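Local coordinates for protein tRNA (cytosine(72)-C(5))-methyltransferase (PDB 5ZVE) that methylates the C5 position of cytosine 72 in several tRNAs, using S-adenosyl-L-methionine as the methyl donor, at residues K28-E34 with G280-W286; P89-N94 with P110-D116; I265-I270 with A308-R313. One frame throughout, in Å; residues are numbered along the deposited sequence.

Contact 1 of 3, residues K28-E34 with G280-W286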
ATOM      1  N   LYS A  28       5.839  -8.487  12.687  1.00 27.43           N
ATOM      2  CA  LYS A  28       4.800  -8.656  11.679  1.00 21.26           C
ATOM      3  C   LYS A  28       5.086  -7.840  10.422  1.00 22.13           C
ATOM      4  O   LYS A  28       4.742  -8.264   9.318  1.00 20.22           O
ATOM      5  CB  LYS A  28       3.433  -8.287  12.258  1.00 24.06           C
ATOM      6  CG  LYS A  28       2.907  -9.315  13.245  1.00 27.09           C
ATOM      7  CD  LYS A  28       3.260 -10.728  12.790  1.00 22.72           C
ATOM      8  CE  LYS A  28       2.670 -11.780  13.714  1.00 26.49           C
ATOM      9  NZ  LYS A  28       3.047 -13.157  13.285  1.00 35.57           N
ATOM     10  N   LEU A  29       5.726  -6.682  10.592  1.00 20.76           N
ATOM     11  CA  LEU A  29       6.089  -5.829   9.462  1.00 24.83           C
ATOM     12  C   LEU A  29       7.007  -6.549   8.477  1.00 24.27           C
ATOM     13  O   LEU A  29       7.015  -6.241   7.283  1.00 22.75           O
ATOM     14  CB  LEU A  29       6.773  -4.543   9.943  1.00 24.76           C
ATOM     15  CG  LEU A  29       5.894  -3.369  10.379  1.00 27.67           C
ATOM     16  CD1 LEU A  29       6.760  -2.181  10.795  1.00 24.23           C
ATOM     17  CD2 LEU A  29       4.938  -2.974   9.267  1.00 21.36           C
ATOM     18  N   ARG A  30       7.769  -7.517   8.974  1.00 21.91           N
ATOM     19  CA  ARG A  30       8.696  -8.247   8.114  1.00 25.45           C
ATOM     20  C   ARG A  30       7.966  -9.216   7.191  1.00 25.06           C
ATOM     21  O   ARG A  30       8.526  -9.678   6.202  1.00 30.22           O
ATOM     22  CB  ARG A  30       9.722  -9.014   8.952  1.00 30.97           C
ATOM     23  CG  ARG A  30      10.956  -9.459   8.168  1.00 35.87           C
ATOM     24  CD  ARG A  30      12.140  -8.621   8.546  1.00 34.34           C
ATOM     25  NE  ARG A  30      13.277  -8.752   7.634  1.00 33.52           N
ATOM     26  CZ  ARG A  30      14.271  -9.626   7.768  1.00 28.60           C
ATOM     27  NH1 ARG A  30      14.296 -10.471   8.789  1.00 25.71           N
ATOM     28  NH2 ARG A  30      15.253  -9.635   6.878  1.00 32.58           N
ATOM     29  N   GLU A  31       6.704  -9.494   7.504  1.00 22.63           N
ATOM     30  CA  GLU A  31       5.916 -10.474   6.760  1.00 23.36           C
ATOM     31  C   GLU A  31       4.866  -9.803   5.874  1.00 22.90           C
ATOM     32  O   GLU A  31       4.446  -8.676   6.147  1.00 20.62           O
ATOM     33  CB  GLU A  31       5.222 -11.441   7.726  1.00 20.39           C
ATOM     34  CG  GLU A  31       6.111 -12.027   8.813  1.00 24.96           C
ATOM     35  CD  GLU A  31       5.327 -12.892   9.789  1.00 27.88           C
ATOM     36  OE1 GLU A  31       4.086 -12.959   9.662  1.00 27.88           O
ATOM     37  OE2 GLU A  31       5.949 -13.500  10.685  1.00 31.97           O
ATOM     38  N   PRO A  32       4.441 -10.495   4.802  1.00 22.66           N
ATOM     39  CA  PRO A  32       3.339  -9.977   3.985  1.00 15.74           C
ATOM     40  C   PRO A  32       2.047  -9.939   4.790  1.00 20.26           C
ATOM     41  O   PRO A  32       1.945 -10.634   5.803  1.00 20.20           O
ATOM     42  CB  PRO A  32       3.241 -10.983   2.829  1.00 18.34           C
ATOM     43  CG  PRO A  32       4.538 -11.746   2.856  1.00 19.53           C
ATOM     44  CD  PRO A  32       4.964 -11.768   4.284  1.00 20.77           C
ATOM     45  N   VAL A  33       1.080  -9.144   4.350  1.00 17.13           N
ATOM     46  CA  VAL A  33      -0.186  -9.060   5.065  1.00 22.10           C
ATOM     47  C   VAL A  33      -0.825 -10.442   5.098  1.00 25.13           C
ATOM     48  O   VAL A  33      -0.690 -11.225   4.151  1.00 20.40           O
ATOM     49  CB  VAL A  33      -1.147  -8.029   4.434  1.00 22.14           C
ATOM     50  CG1 VAL A  33      -0.513  -6.636   4.457  1.00 20.87           C
ATOM     51  CG2 VAL A  33      -1.533  -8.428   3.018  1.00 17.98           C
ATOM     52  N   GLU A  34      -1.472 -10.757   6.217  1.00 24.89           N
ATOM     53  CA  GLU A  34      -2.114 -12.054   6.390  1.00 20.96           C
ATOM     54  C   GLU A  34      -3.377 -12.136   5.542  1.00 20.37           C
ATOM     55  O   GLU A  34      -3.725 -13.201   5.025  1.00 22.80           O
ATOM     56  CB  GLU A  34      -2.443 -12.303   7.866  1.00 22.28           C
ATOM     57  CG  GLU A  34      -1.223 -12.435   8.779  1.00 22.02           C
ATOM     58  CD  GLU A  34      -0.575 -11.098   9.144  1.00 23.19           C
ATOM     59  OE1 GLU A  34      -1.040 -10.040   8.673  1.00 21.43           O
ATOM     60  OE2 GLU A  34       0.406 -11.111   9.913  1.00 23.33           O
ATOM     61  N   GLY A 280       4.927   1.708   7.526  1.00 18.94           N
ATOM     62  CA  GLY A 280       3.910   0.698   7.758  1.00 20.57           C
ATOM     63  C   GLY A 280       3.740  -0.331   6.653  1.00 23.41           C
ATOM     64  O   GLY A 280       2.973  -1.280   6.805  1.00 22.17           O
ATOM     65  N   VAL A 281       4.448  -0.158   5.541  1.00 24.72           N
ATOM     66  CA  VAL A 281       4.212  -1.009   4.384  1.00 23.30           C
ATOM     67  C   VAL A 281       4.797  -2.402   4.590  1.00 24.70           C
ATOM     68  O   VAL A 281       5.804  -2.581   5.272  1.00 22.56           O
ATOM     69  CB  VAL A 281       4.778  -0.391   3.082  1.00 26.53           C
ATOM     70  CG1 VAL A 281       4.242   1.017   2.882  1.00 23.16           C
ATOM     71  CG2 VAL A 281       6.286  -0.402   3.084  1.00 25.81           C
ATOM     72  N   ARG A 282       4.126  -3.390   4.015  1.00 22.61           N
ATOM     73  CA  ARG A 282       4.520  -4.781   4.165  1.00 23.79           C
ATOM     74  C   ARG A 282       4.630  -5.432   2.787  1.00 22.85           C
ATOM     75  O   ARG A 282       3.913  -5.048   1.865  1.00 21.99           O
ATOM     76  CB  ARG A 282       3.517  -5.524   5.054  1.00 21.92           C
ATOM     77  CG  ARG A 282       3.376  -4.916   6.444  1.00 23.46           C
ATOM     78  CD  ARG A 282       2.242  -5.557   7.222  1.00 21.51           C
ATOM     79  NE  ARG A 282       2.582  -6.907   7.651  1.00 21.45           N
ATOM     80  CZ  ARG A 282       1.725  -7.753   8.213  1.00 22.51           C
ATOM     81  NH1 ARG A 282       0.466  -7.389   8.414  1.00 20.19           N
ATOM     82  NH2 ARG A 282       2.127  -8.961   8.572  1.00 19.66           N
ATOM     83  N   PRO A 283       5.554  -6.395   2.632  1.00 24.95           N
ATOM     84  CA  PRO A 283       6.506  -6.832   3.654  1.00 22.79           C
ATOM     85  C   PRO A 283       7.694  -5.884   3.754  1.00 23.62           C
ATOM     86  O   PRO A 283       8.025  -5.207   2.782  1.00 22.84           O
ATOM     87  CB  PRO A 283       6.946  -8.203   3.149  1.00 22.21           C
ATOM     88  CG  PRO A 283       6.874  -8.075   1.673  1.00 21.13           C
ATOM     89  CD  PRO A 283       5.730  -7.140   1.373  1.00 23.24           C
ATOM     90  N   LYS A 284       8.308  -5.832   4.928  1.00 19.37           N
ATOM     91  CA  LYS A 284       9.460  -4.976   5.153  1.00 27.29           C
ATOM     92  C   LYS A 284      10.704  -5.840   5.355  1.00 27.89           C
ATOM     93  O   LYS A 284      11.042  -6.201   6.483  1.00 28.50           O
ATOM     94  CB  LYS A 284       9.224  -4.065   6.358  1.00 26.07           C
ATOM     95  CG  LYS A 284      10.275  -2.991   6.552  1.00 29.36           C
ATOM     96  CD  LYS A 284      10.260  -1.972   5.426  1.00 23.98           C
ATOM     97  CE  LYS A 284       9.005  -1.118   5.485  1.00 29.95           C
ATOM     98  NZ  LYS A 284       9.088   0.050   4.562  1.00 27.72           N
ATOM     99  N   LEU A 285      11.359  -6.193   4.252  1.00 24.15           N
ATOM    100  CA  LEU A 285      12.567  -7.011   4.298  1.00 25.93           C
ATOM    101  C   LEU A 285      13.692  -6.260   5.014  1.00 28.41           C
ATOM    102  O   LEU A 285      14.306  -6.789   5.937  1.00 29.47           O
ATOM    103  CB  LEU A 285      13.003  -7.421   2.887  1.00 23.55           C
ATOM    104  CG  LEU A 285      12.317  -8.645   2.260  1.00 20.31           C
ATOM    105  CD1 LEU A 285      10.828  -8.419   2.039  1.00 27.61           C
ATOM    106  CD2 LEU A 285      12.994  -9.041   0.956  1.00 22.98           C
ATOM    107  N   TRP A 286      13.962  -5.032   4.576  1.00 22.49           N
ATOM    108  CA  TRP A 286      14.938  -4.173   5.239  1.00 23.72           C
ATOM    109  C   TRP A 286      14.445  -2.739   5.233  1.00 26.76           C
ATOM    110  O   TRP A 286      14.211  -2.164   4.171  1.00 30.52           O
ATOM    111  CB  TRP A 286      16.312  -4.253   4.564  1.00 25.62           C
ATOM    112  CG  TRP A 286      16.829  -5.652   4.426  1.00 24.15           C
ATOM    113  CD1 TRP A 286      16.765  -6.437   3.318  1.00 20.28           C
ATOM    114  CD2 TRP A 286      17.476  -6.431   5.437  1.00 21.93           C
ATOM    115  NE1 TRP A 286      17.339  -7.657   3.570  1.00 23.68           N
ATOM    116  CE2 TRP A 286      17.779  -7.682   4.865  1.00 24.47           C
ATOM    117  CE3 TRP A 286      17.828  -6.194   6.767  1.00 26.49           C
ATOM    118  CZ2 TRP A 286      18.422  -8.695   5.580  1.00 23.51           C
ATOM    119  CZ3 TRP A 286      18.463  -7.200   7.475  1.00 29.53           C
ATOM    120  CH2 TRP A 286      18.756  -8.435   6.880  1.00 25.00           C
TER
HETATM  121  O   HOH W   1       2.021  -7.605   2.258  1.00 23.96           O
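Leu29 and Lys284 join the two backbones: near the C-terminal end of helix 19-29, Leu29 O takes Lys284 N at 2.7 Å. The closest CA pairs are Arg30 with Lys284 and Pro32 with Pro283, which a cis peptide precedes. Arg282 then reaches in among the carbonyls of Lys28 and Glu31. Its NE donates to Glu31 O at 3.0 Å, the oxygen standing 31° out of the guanidinium plane, while NE and NH2 both bond weakly to Lys28 O. An end-on, two-nitrogen salt bridge joins NH1 to Glu34 OE1 and NH2 to Glu34 OE2, each at 3.1 Å, the second nearly straight (171°), with OE2 in the guanidinium plane but NH2 above the carboxylate plane. These acceptors fix the guanidinium's rotation, and Thr371 O takes a further bond from NH1. Arg30 runs the other way: with CG anti to the backbone N (chi1 -163°), NE reaches Leu285 O at 2.8 Å and the guanidinium makes a cation-pi contact over the Trp286 face. In this RsmB/NOP-family enzyme the contact is an interdomain joint, linking the ferredoxin-like region to a methyltransferase loop whose Val281 lies beside Cys323, the predicted nucleophile.

Contact 2 of 3, residues P89-N94 with P110-D116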
ATOM      1  N   PRO A  89      22.560 -24.956  -3.704  1.00 24.80           N
ATOM      2  CA  PRO A  89      23.291 -23.837  -4.301  1.00 23.75           C
ATOM      3  C   PRO A  89      22.462 -22.549  -4.234  1.00 23.29           C
ATOM      4  O   PRO A  89      21.236 -22.606  -4.285  1.00 20.35           O
ATOM      5  CB  PRO A  89      23.509 -24.285  -5.749  1.00 21.48           C
ATOM      6  CG  PRO A  89      22.461 -25.307  -5.999  1.00 25.57           C
ATOM      7  CD  PRO A  89      22.241 -26.004  -4.688  1.00 27.89           C
ATOM      8  N   VAL A  90      23.128 -21.404  -4.137  1.00 21.88           N
ATOM      9  CA  VAL A  90      22.434 -20.145  -3.899  1.00 21.16           C
ATOM     10  C   VAL A  90      22.218 -19.352  -5.186  1.00 20.76           C
ATOM     11  O   VAL A  90      23.140 -19.183  -5.986  1.00 23.00           O
ATOM     12  CB  VAL A  90      23.211 -19.269  -2.885  1.00 21.66           C
ATOM     13  CG1 VAL A  90      22.660 -17.843  -2.842  1.00 16.77           C
ATOM     14  CG2 VAL A  90      23.193 -19.908  -1.502  1.00 18.86           C
ATOM     15  N   VAL A  91      20.985 -18.887  -5.385  1.00 15.71           N
ATOM     16  CA  VAL A  91      20.712 -17.834  -6.355  1.00 18.24           C
ATOM     17  C   VAL A  91      20.440 -16.539  -5.596  1.00 20.25           C
ATOM     18  O   VAL A  91      19.606 -16.503  -4.693  1.00 21.89           O
ATOM     19  CB  VAL A  91      19.508 -18.155  -7.263  1.00 21.26           C
ATOM     20  CG1 VAL A  91      19.250 -17.000  -8.217  1.00 21.21           C
ATOM     21  CG2 VAL A  91      19.745 -19.438  -8.039  1.00 20.38           C
ATOM     22  N   VAL A  92      21.161 -15.481  -5.951  1.00 23.06           N
ATOM     23  CA  VAL A  92      20.955 -14.186  -5.319  1.00 18.25           C
ATOM     24  C   VAL A  92      20.063 -13.319  -6.197  1.00 22.07           C
ATOM     25  O   VAL A  92      20.422 -12.990  -7.327  1.00 21.38           O
ATOM     26  CB  VAL A  92      22.284 -13.459  -5.057  1.00 22.82           C
ATOM     27  CG1 VAL A  92      22.040 -12.195  -4.242  1.00 22.28           C
ATOM     28  CG2 VAL A  92      23.261 -14.376  -4.337  1.00 17.10           C
ATOM     29  N   ALA A  93      18.893 -12.962  -5.673  1.00 20.33           N
ATOM     30  CA  ALA A  93      17.966 -12.086  -6.376  1.00 23.31           C
ATOM     31  C   ALA A  93      18.216 -10.655  -5.943  1.00 23.41           C
ATOM     32  O   ALA A  93      18.592 -10.416  -4.799  1.00 23.15           O
ATOM     33  CB  ALA A  93      16.520 -12.489  -6.093  1.00 18.57           C
ATOM     34  N   ASN A  94      18.028  -9.702  -6.847  1.00 26.08           N
ATOM     35  CA  ASN A  94      18.146  -8.308  -6.448  1.00 26.43           C
ATOM     36  C   ASN A  94      17.001  -7.928  -5.515  1.00 26.71           C
ATOM     37  O   ASN A  94      16.037  -8.681  -5.365  1.00 26.90           O
ATOM     38  CB  ASN A  94      18.214  -7.374  -7.670  1.00 28.44           C
ATOM     39  CG  ASN A  94      16.913  -7.307  -8.465  1.00 27.82           C
ATOM     40  OD1 ASN A  94      15.825  -7.120  -7.917  1.00 29.95           O
ATOM     41  ND2 ASN A  94      17.032  -7.436  -9.781  1.00 30.13           N
ATOM     42  N   PRO A 110      16.142 -11.120 -15.344  1.00 29.54           N
ATOM     43  CA  PRO A 110      16.580  -9.788 -14.904  1.00 35.02           C
ATOM     44  C   PRO A 110      16.538  -9.599 -13.384  1.00 35.44           C
ATOM     45  O   PRO A 110      17.152  -8.665 -12.870  1.00 40.64           O
ATOM     46  CB  PRO A 110      15.587  -8.837 -15.589  1.00 33.62           C
ATOM     47  CG  PRO A 110      14.455  -9.680 -16.029  1.00 32.78           C
ATOM     48  CD  PRO A 110      15.035 -11.029 -16.313  1.00 33.92           C
ATOM     49  N   GLY A 111      15.820 -10.465 -12.679  1.00 31.60           N
ATOM     50  CA  GLY A 111      15.747 -10.376 -11.234  1.00 29.82           C
ATOM     51  C   GLY A 111      16.929 -11.034 -10.550  1.00 26.43           C
ATOM     52  O   GLY A 111      17.063 -10.972  -9.330  1.00 25.36           O
ATOM     53  N   VAL A 112      17.797 -11.655 -11.343  1.00 25.69           N
ATOM     54  CA  VAL A 112      18.942 -12.385 -10.807  1.00 27.95           C
ATOM     55  C   VAL A 112      20.187 -11.505 -10.731  1.00 29.16           C
ATOM     56  O   VAL A 112      20.632 -10.950 -11.738  1.00 29.34           O
ATOM     57  CB  VAL A 112      19.260 -13.634 -11.655  1.00 26.69           C
ATOM     58  CG1 VAL A 112      20.544 -14.298 -11.173  1.00 26.32           C
ATOM     59  CG2 VAL A 112      18.096 -14.611 -11.619  1.00 25.18           C
ATOM     60  N   LEU A 113      20.756 -11.399  -9.535  1.00 25.78           N
ATOM     61  CA  LEU A 113      21.950 -10.592  -9.314  1.00 29.92           C
ATOM     62  C   LEU A 113      23.214 -11.405  -9.586  1.00 29.64           C
ATOM     63  O   LEU A 113      24.096 -10.977 -10.332  1.00 29.64           O
ATOM     64  CB  LEU A 113      21.954 -10.050  -7.880  1.00 27.59           C
ATOM     65  CG  LEU A 113      23.106  -9.154  -7.422  1.00 31.15           C
ATOM     66  CD1 LEU A 113      23.097  -7.841  -8.188  1.00 30.81           C
ATOM     67  CD2 LEU A 113      23.016  -8.905  -5.922  1.00 26.89           C
ATOM     68  N   LYS A 114      23.281 -12.586  -8.986  1.00 29.31           N
ATOM     69  CA  LYS A 114      24.395 -13.506  -9.176  1.00 25.84           C
ATOM     70  C   LYS A 114      23.991 -14.869  -8.626  1.00 24.63           C
ATOM     71  O   LYS A 114      22.961 -14.986  -7.960  1.00 24.76           O
ATOM     72  CB  LYS A 114      25.657 -12.984  -8.488  1.00 27.73           C
ATOM     73  CG  LYS A 114      25.489 -12.731  -6.998  1.00 29.59           C
ATOM     74  CD  LYS A 114      26.689 -12.003  -6.416  1.00 24.46           C
ATOM     75  CE  LYS A 114      26.521 -11.793  -4.925  1.00 23.06           C
ATOM     76  NZ  LYS A 114      27.618 -10.973  -4.335  1.00 32.73           N
ATOM     77  N   ALA A 115      24.783 -15.898  -8.907  1.00 21.59           N
ATOM     78  CA  ALA A 115      24.405 -17.251  -8.520  1.00 24.39           C
ATOM     79  C   ALA A 115      25.595 -18.197  -8.439  1.00 27.12           C
ATOM     80  O   ALA A 115      26.687 -17.890  -8.924  1.00 26.87           O
ATOM     81  CB  ALA A 115      23.374 -17.797  -9.494  1.00 21.75           C
ATOM     82  N   ASP A 116      25.364 -19.346  -7.811  1.00 25.70           N
ATOM     83  CA  ASP A 116      26.352 -20.415  -7.728  1.00 25.16           C
ATOM     84  C   ASP A 116      26.589 -20.972  -9.128  1.00 27.90           C
ATOM     85  O   ASP A 116      25.640 -21.252  -9.858  1.00 21.18           O
ATOM     86  CB  ASP A 116      25.869 -21.505  -6.763  1.00 20.79           C
ATOM     87  CG  ASP A 116      26.915 -22.576  -6.499  1.00 24.30           C
ATOM     88  OD1 ASP A 116      27.409 -23.205  -7.459  1.00 27.01           O
ATOM     89  OD2 ASP A 116      27.245 -22.794  -5.315  1.00 23.19           O
TER
HETATM   90  O   HOH W   2      25.596 -21.634  -3.502  1.00 18.30           O
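Val92 and Lys114 form a hydrogen-bonded antiparallel pair, and the valine is a good place to see how a classic beta bulge is built. From Val92, the CB atom lies 3.3 Å from Lys114 O, the same carbonyl that accepts Val92 N, and also touches Lys114 CG. One methyl, CG1, is anti to the backbone N (chi1 -173°) and meets Leu113 CD2 at 3.8 Å. The other, CG2, lies between Lys114 O and Lys114 CG, 3.8 Å from the latter. Leu113 and Lys114 thus both lie alongside Val92, pointing the same way. The backbone shows the same doubling: Val92 O takes a bond from Leu113 N at 2.7 Å and a weaker one from Lys114 N at 3.3 Å, so the register slips by one residue before Ala93 pairs with Val112. Past the bulge, Asn94 N donates to Gly111 O at 3.0 Å, while its side chain turns to cap helix 95-101 through Ala97 N. At the other end Asp116 N binds Val90 O, and a water links Val90 N to Asp116 OD2; Asp116 OD1 is held by Asn118 N. On the face opposite Val92, Val91 meets Ala115, and it also touches Val112. Main-chain bonds therefore set register and bulge at this edge of the PUA-domain sheet, while side chains add apolar packing without directional polar bonds between them.

Contact 3 of 3, residues I265-I270 with A308-R313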
ATOM      1  N   ILE A 265     -10.098  27.020  -7.070  1.00 53.77           N
ATOM      2  CA  ILE A 265     -11.071  26.089  -6.518  1.00 46.37           C
ATOM      3  C   ILE A 265     -11.152  26.114  -4.993  1.00 43.37           C
ATOM      4  O   ILE A 265     -10.134  26.095  -4.305  1.00 43.99           O
ATOM      5  CB  ILE A 265     -10.757  24.672  -6.989  1.00 45.56           C
ATOM      6  CG1 ILE A 265     -10.739  24.648  -8.517  1.00 49.88           C
ATOM      7  CG2 ILE A 265     -11.767  23.681  -6.434  1.00 46.28           C
ATOM      8  CD1 ILE A 265     -10.207  23.380  -9.102  1.00 44.02           C
ATOM      9  N   LYS A 266     -12.374  26.152  -4.475  1.00 40.93           N
ATOM     10  CA  LYS A 266     -12.621  25.893  -3.064  1.00 38.46           C
ATOM     11  C   LYS A 266     -13.382  24.577  -2.946  1.00 40.47           C
ATOM     12  O   LYS A 266     -14.574  24.513  -3.242  1.00 40.77           O
ATOM     13  CB  LYS A 266     -13.404  27.031  -2.411  1.00 41.44           C
ATOM     14  CG  LYS A 266     -12.705  28.378  -2.400  1.00 46.78           C
ATOM     15  CD  LYS A 266     -13.631  29.454  -1.838  1.00 59.12           C
ATOM     16  CE  LYS A 266     -13.124  30.857  -2.132  1.00 55.43           C
ATOM     17  NZ  LYS A 266     -14.009  31.895  -1.532  1.00 56.00           N
ATOM     18  N   ALA A 267     -12.690  23.524  -2.524  1.00 36.48           N
ATOM     19  CA  ALA A 267     -13.281  22.191  -2.522  1.00 33.97           C
ATOM     20  C   ALA A 267     -14.144  21.926  -1.300  1.00 31.59           C
ATOM     21  O   ALA A 267     -13.913  22.474  -0.226  1.00 30.32           O
ATOM     22  CB  ALA A 267     -12.192  21.134  -2.617  1.00 35.48           C
ATOM     23  N   ASP A 268     -15.140  21.066  -1.484  1.00 33.81           N
ATOM     24  CA  ASP A 268     -15.950  20.561  -0.386  1.00 30.49           C
ATOM     25  C   ASP A 268     -15.249  19.386   0.291  1.00 31.11           C
ATOM     26  O   ASP A 268     -15.343  19.196   1.504  1.00 29.06           O
ATOM     27  CB  ASP A 268     -17.330  20.149  -0.898  1.00 34.35           C
ATOM     28  CG  ASP A 268     -18.071  21.301  -1.548  1.00 38.28           C
ATOM     29  OD1 ASP A 268     -18.572  22.171  -0.808  1.00 47.97           O
ATOM     30  OD2 ASP A 268     -18.125  21.354  -2.795  1.00 36.61           O
ATOM     31  N   LYS A 269     -14.544  18.599  -0.510  1.00 27.49           N
ATOM     32  CA  LYS A 269     -13.877  17.407  -0.009  1.00 28.66           C
ATOM     33  C   LYS A 269     -12.471  17.323  -0.560  1.00 25.65           C
ATOM     34  O   LYS A 269     -12.247  17.416  -1.770  1.00 25.43           O
ATOM     35  CB  LYS A 269     -14.663  16.143  -0.379  1.00 28.68           C
ATOM     36  CG  LYS A 269     -16.097  16.135   0.123  1.00 30.18           C
ATOM     37  CD  LYS A 269     -16.149  15.843   1.609  1.00 29.90           C
ATOM     38  CE  LYS A 269     -17.562  15.981   2.152  1.00 32.57           C
ATOM     39  NZ  LYS A 269     -18.536  15.157   1.397  1.00 33.29           N
ATOM     40  N   ILE A 270     -11.515  17.146   0.337  1.00 23.79           N
ATOM     41  CA  ILE A 270     -10.145  16.926  -0.085  1.00 25.07           C
ATOM     42  C   ILE A 270      -9.585  15.657   0.536  1.00 24.89           C
ATOM     43  O   ILE A 270      -9.657  15.462   1.751  1.00 23.30           O
ATOM     44  CB  ILE A 270      -9.240  18.114   0.284  1.00 24.51           C
ATOM     45  CG1 ILE A 270      -9.579  19.333  -0.577  1.00 26.47           C
ATOM     46  CG2 ILE A 270      -7.794  17.739   0.099  1.00 24.99           C
ATOM     47  CD1 ILE A 270      -8.677  20.528  -0.325  1.00 23.72           C
ATOM     48  N   ALA A 308      -4.084  22.402   1.492  1.00 31.79           N
ATOM     49  CA  ALA A 308      -5.410  21.795   1.490  1.00 28.80           C
ATOM     50  C   ALA A 308      -6.395  22.618   2.304  1.00 28.86           C
ATOM     51  O   ALA A 308      -7.519  22.871   1.867  1.00 28.82           O
ATOM     52  CB  ALA A 308      -5.344  20.379   2.036  1.00 27.67           C
ATOM     53  N   ILE A 309      -5.966  23.021   3.495  1.00 26.76           N
ATOM     54  CA  ILE A 309      -6.788  23.830   4.388  1.00 29.35           C
ATOM     55  C   ILE A 309      -7.229  25.129   3.716  1.00 30.44           C
ATOM     56  O   ILE A 309      -8.396  25.515   3.798  1.00 35.34           O
ATOM     57  CB  ILE A 309      -6.029  24.157   5.691  1.00 31.46           C
ATOM     58  CG1 ILE A 309      -5.791  22.879   6.501  1.00 29.41           C
ATOM     59  CG2 ILE A 309      -6.791  25.178   6.523  1.00 29.86           C
ATOM     60  CD1 ILE A 309      -4.944  23.097   7.742  1.00 27.24           C
ATOM     61  N   LYS A 310      -6.297  25.791   3.039  1.00 33.04           N
ATOM     62  CA  LYS A 310      -6.598  27.053   2.368  1.00 34.23           C
ATOM     63  C   LYS A 310      -7.493  26.855   1.149  1.00 36.36           C
ATOM     64  O   LYS A 310      -8.157  27.788   0.705  1.00 40.86           O
ATOM     65  CB  LYS A 310      -5.307  27.757   1.945  1.00 32.67           C
ATOM     66  CG  LYS A 310      -4.492  28.324   3.095  1.00 34.51           C
ATOM     67  CD  LYS A 310      -3.389  29.256   2.596  1.00 30.19           C
ATOM     68  CE  LYS A 310      -2.445  28.547   1.637  1.00 34.44           C
ATOM     69  NZ  LYS A 310      -1.344  29.444   1.165  1.00 35.26           N
ATOM     70  N   SER A 311      -7.516  25.638   0.614  1.00 34.95           N
ATOM     71  CA  SER A 311      -8.330  25.345  -0.561  1.00 33.24           C
ATOM     72  C   SER A 311      -9.662  24.706  -0.196  1.00 32.29           C
ATOM     73  O   SER A 311     -10.447  24.354  -1.076  1.00 39.64           O
ATOM     74  CB  SER A 311      -7.573  24.426  -1.519  1.00 33.63           C
ATOM     75  OG  SER A 311      -6.352  25.007  -1.945  1.00 35.10           O
ATOM     76  N   LEU A 312      -9.918  24.553   1.098  1.00 31.01           N
ATOM     77  CA  LEU A 312     -11.178  23.979   1.551  1.00 35.21           C
ATOM     78  C   LEU A 312     -12.187  25.074   1.837  1.00 36.68           C
ATOM     79  O   LEU A 312     -11.854  26.086   2.455  1.00 35.69           O
ATOM     80  CB  LEU A 312     -10.979  23.131   2.812  1.00 33.94           C
ATOM     81  CG  LEU A 312     -10.852  21.614   2.686  1.00 35.91           C
ATOM     82  CD1 LEU A 312     -10.722  20.995   4.071  1.00 36.68           C
ATOM     83  CD2 LEU A 312     -12.038  21.013   1.943  1.00 32.08           C
ATOM     84  N   ARG A 313     -13.419  24.877   1.385  1.00 34.06           N
ATOM     85  CA  ARG A 313     -14.501  25.743   1.824  1.00 35.23           C
ATOM     86  C   ARG A 313     -14.674  25.554   3.318  1.00 38.01           C
ATOM     87  O   ARG A 313     -14.362  24.487   3.852  1.00 34.80           O
ATOM     88  CB  ARG A 313     -15.811  25.429   1.104  1.00 42.70           C
ATOM     89  CG  ARG A 313     -15.747  25.507  -0.402  1.00 47.00           C
ATOM     90  CD  ARG A 313     -17.079  25.108  -1.016  1.00 54.12           C
ATOM     91  NE  ARG A 313     -18.148  26.019  -0.613  1.00 57.61           N
ATOM     92  CZ  ARG A 313     -19.399  25.947  -1.055  1.00 67.06           C
ATOM     93  NH1 ARG A 313     -19.747  24.998  -1.914  1.00 69.75           N
ATOM     94  NH2 ARG A 313     -20.304  26.820  -0.634  1.00 72.11           N
TER
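Ile270 and Leu312 cross obliquely, the isoleucine pointing toward residues 308-313. Its CG1 is anti to the carbonyl carbon (chi1 -70°) and the chain stays extended to CD1, which ends 3.9 Å from Leu312 CG and 4.1 Å from Ala308 CB. The same methyl lies 3.4 Å from Ala308 O. Leu312 in turn sends CD2 back over the other backbone, 3.2 Å from Ala267 O, so the two branched chains pack across each other and each also touches main chain.

Asp268 and Arg313 are related differently. They run side by side in the same direction, with carboxylate and guanidinium planes turned 58° apart, and the salt bridge joins Asp268 OD1 to Arg313 NH1 at 3.3 Å. The obliquely placed oxygen also lies close to the arginine's CD, and the other carboxylate oxygen, OD2, is taken by Val200 N. The stem of Arg313 packs against Lys266, its CG 3.4 Å from Lys266 CB. A single parallel bridge pairs Ala267 with Leu312: Ala267 N donates to Ser311 O at 2.8 Å and Arg313 N donates to Ala267 O at 2.9 Å.

The bridge lies before the corner the chain turns at Asp268; beyond it, Lys269 and Ile270 join the Rossmann-like methyltransferase sheet, between strands 201-203 and 316-322. The contact thus joins this part of the chain to the region just after helix 291-310. Ile202 of strand 201-203 flanks Ile270 and Ala267, Leu318 of strand 316-322 meets Ile270, Ala308 and Leu312, and Met342 of strand 342-344 packs on Leu312.

From the N terminus, the chain enters contact 1 at 28-34, at the end region of helix 19-29; the partner, 280-286, comes only after 245 intervening residues. Within that long loop lies contact 2, a short excursion closed between 89-94 and 110-116 inside the PUA domain. Contact 3 opens at 265-270, before the second half of contact 1, and closes at 308-313 after it, so these two cross along the sequence. Contact 1 ties the ferredoxin-like region to the catalytic domain, while contacts 2 and 3 each stay within one domain. The centres of contacts 2 and 3 lie about 50 Å apart, on opposite sides of the chain's centre.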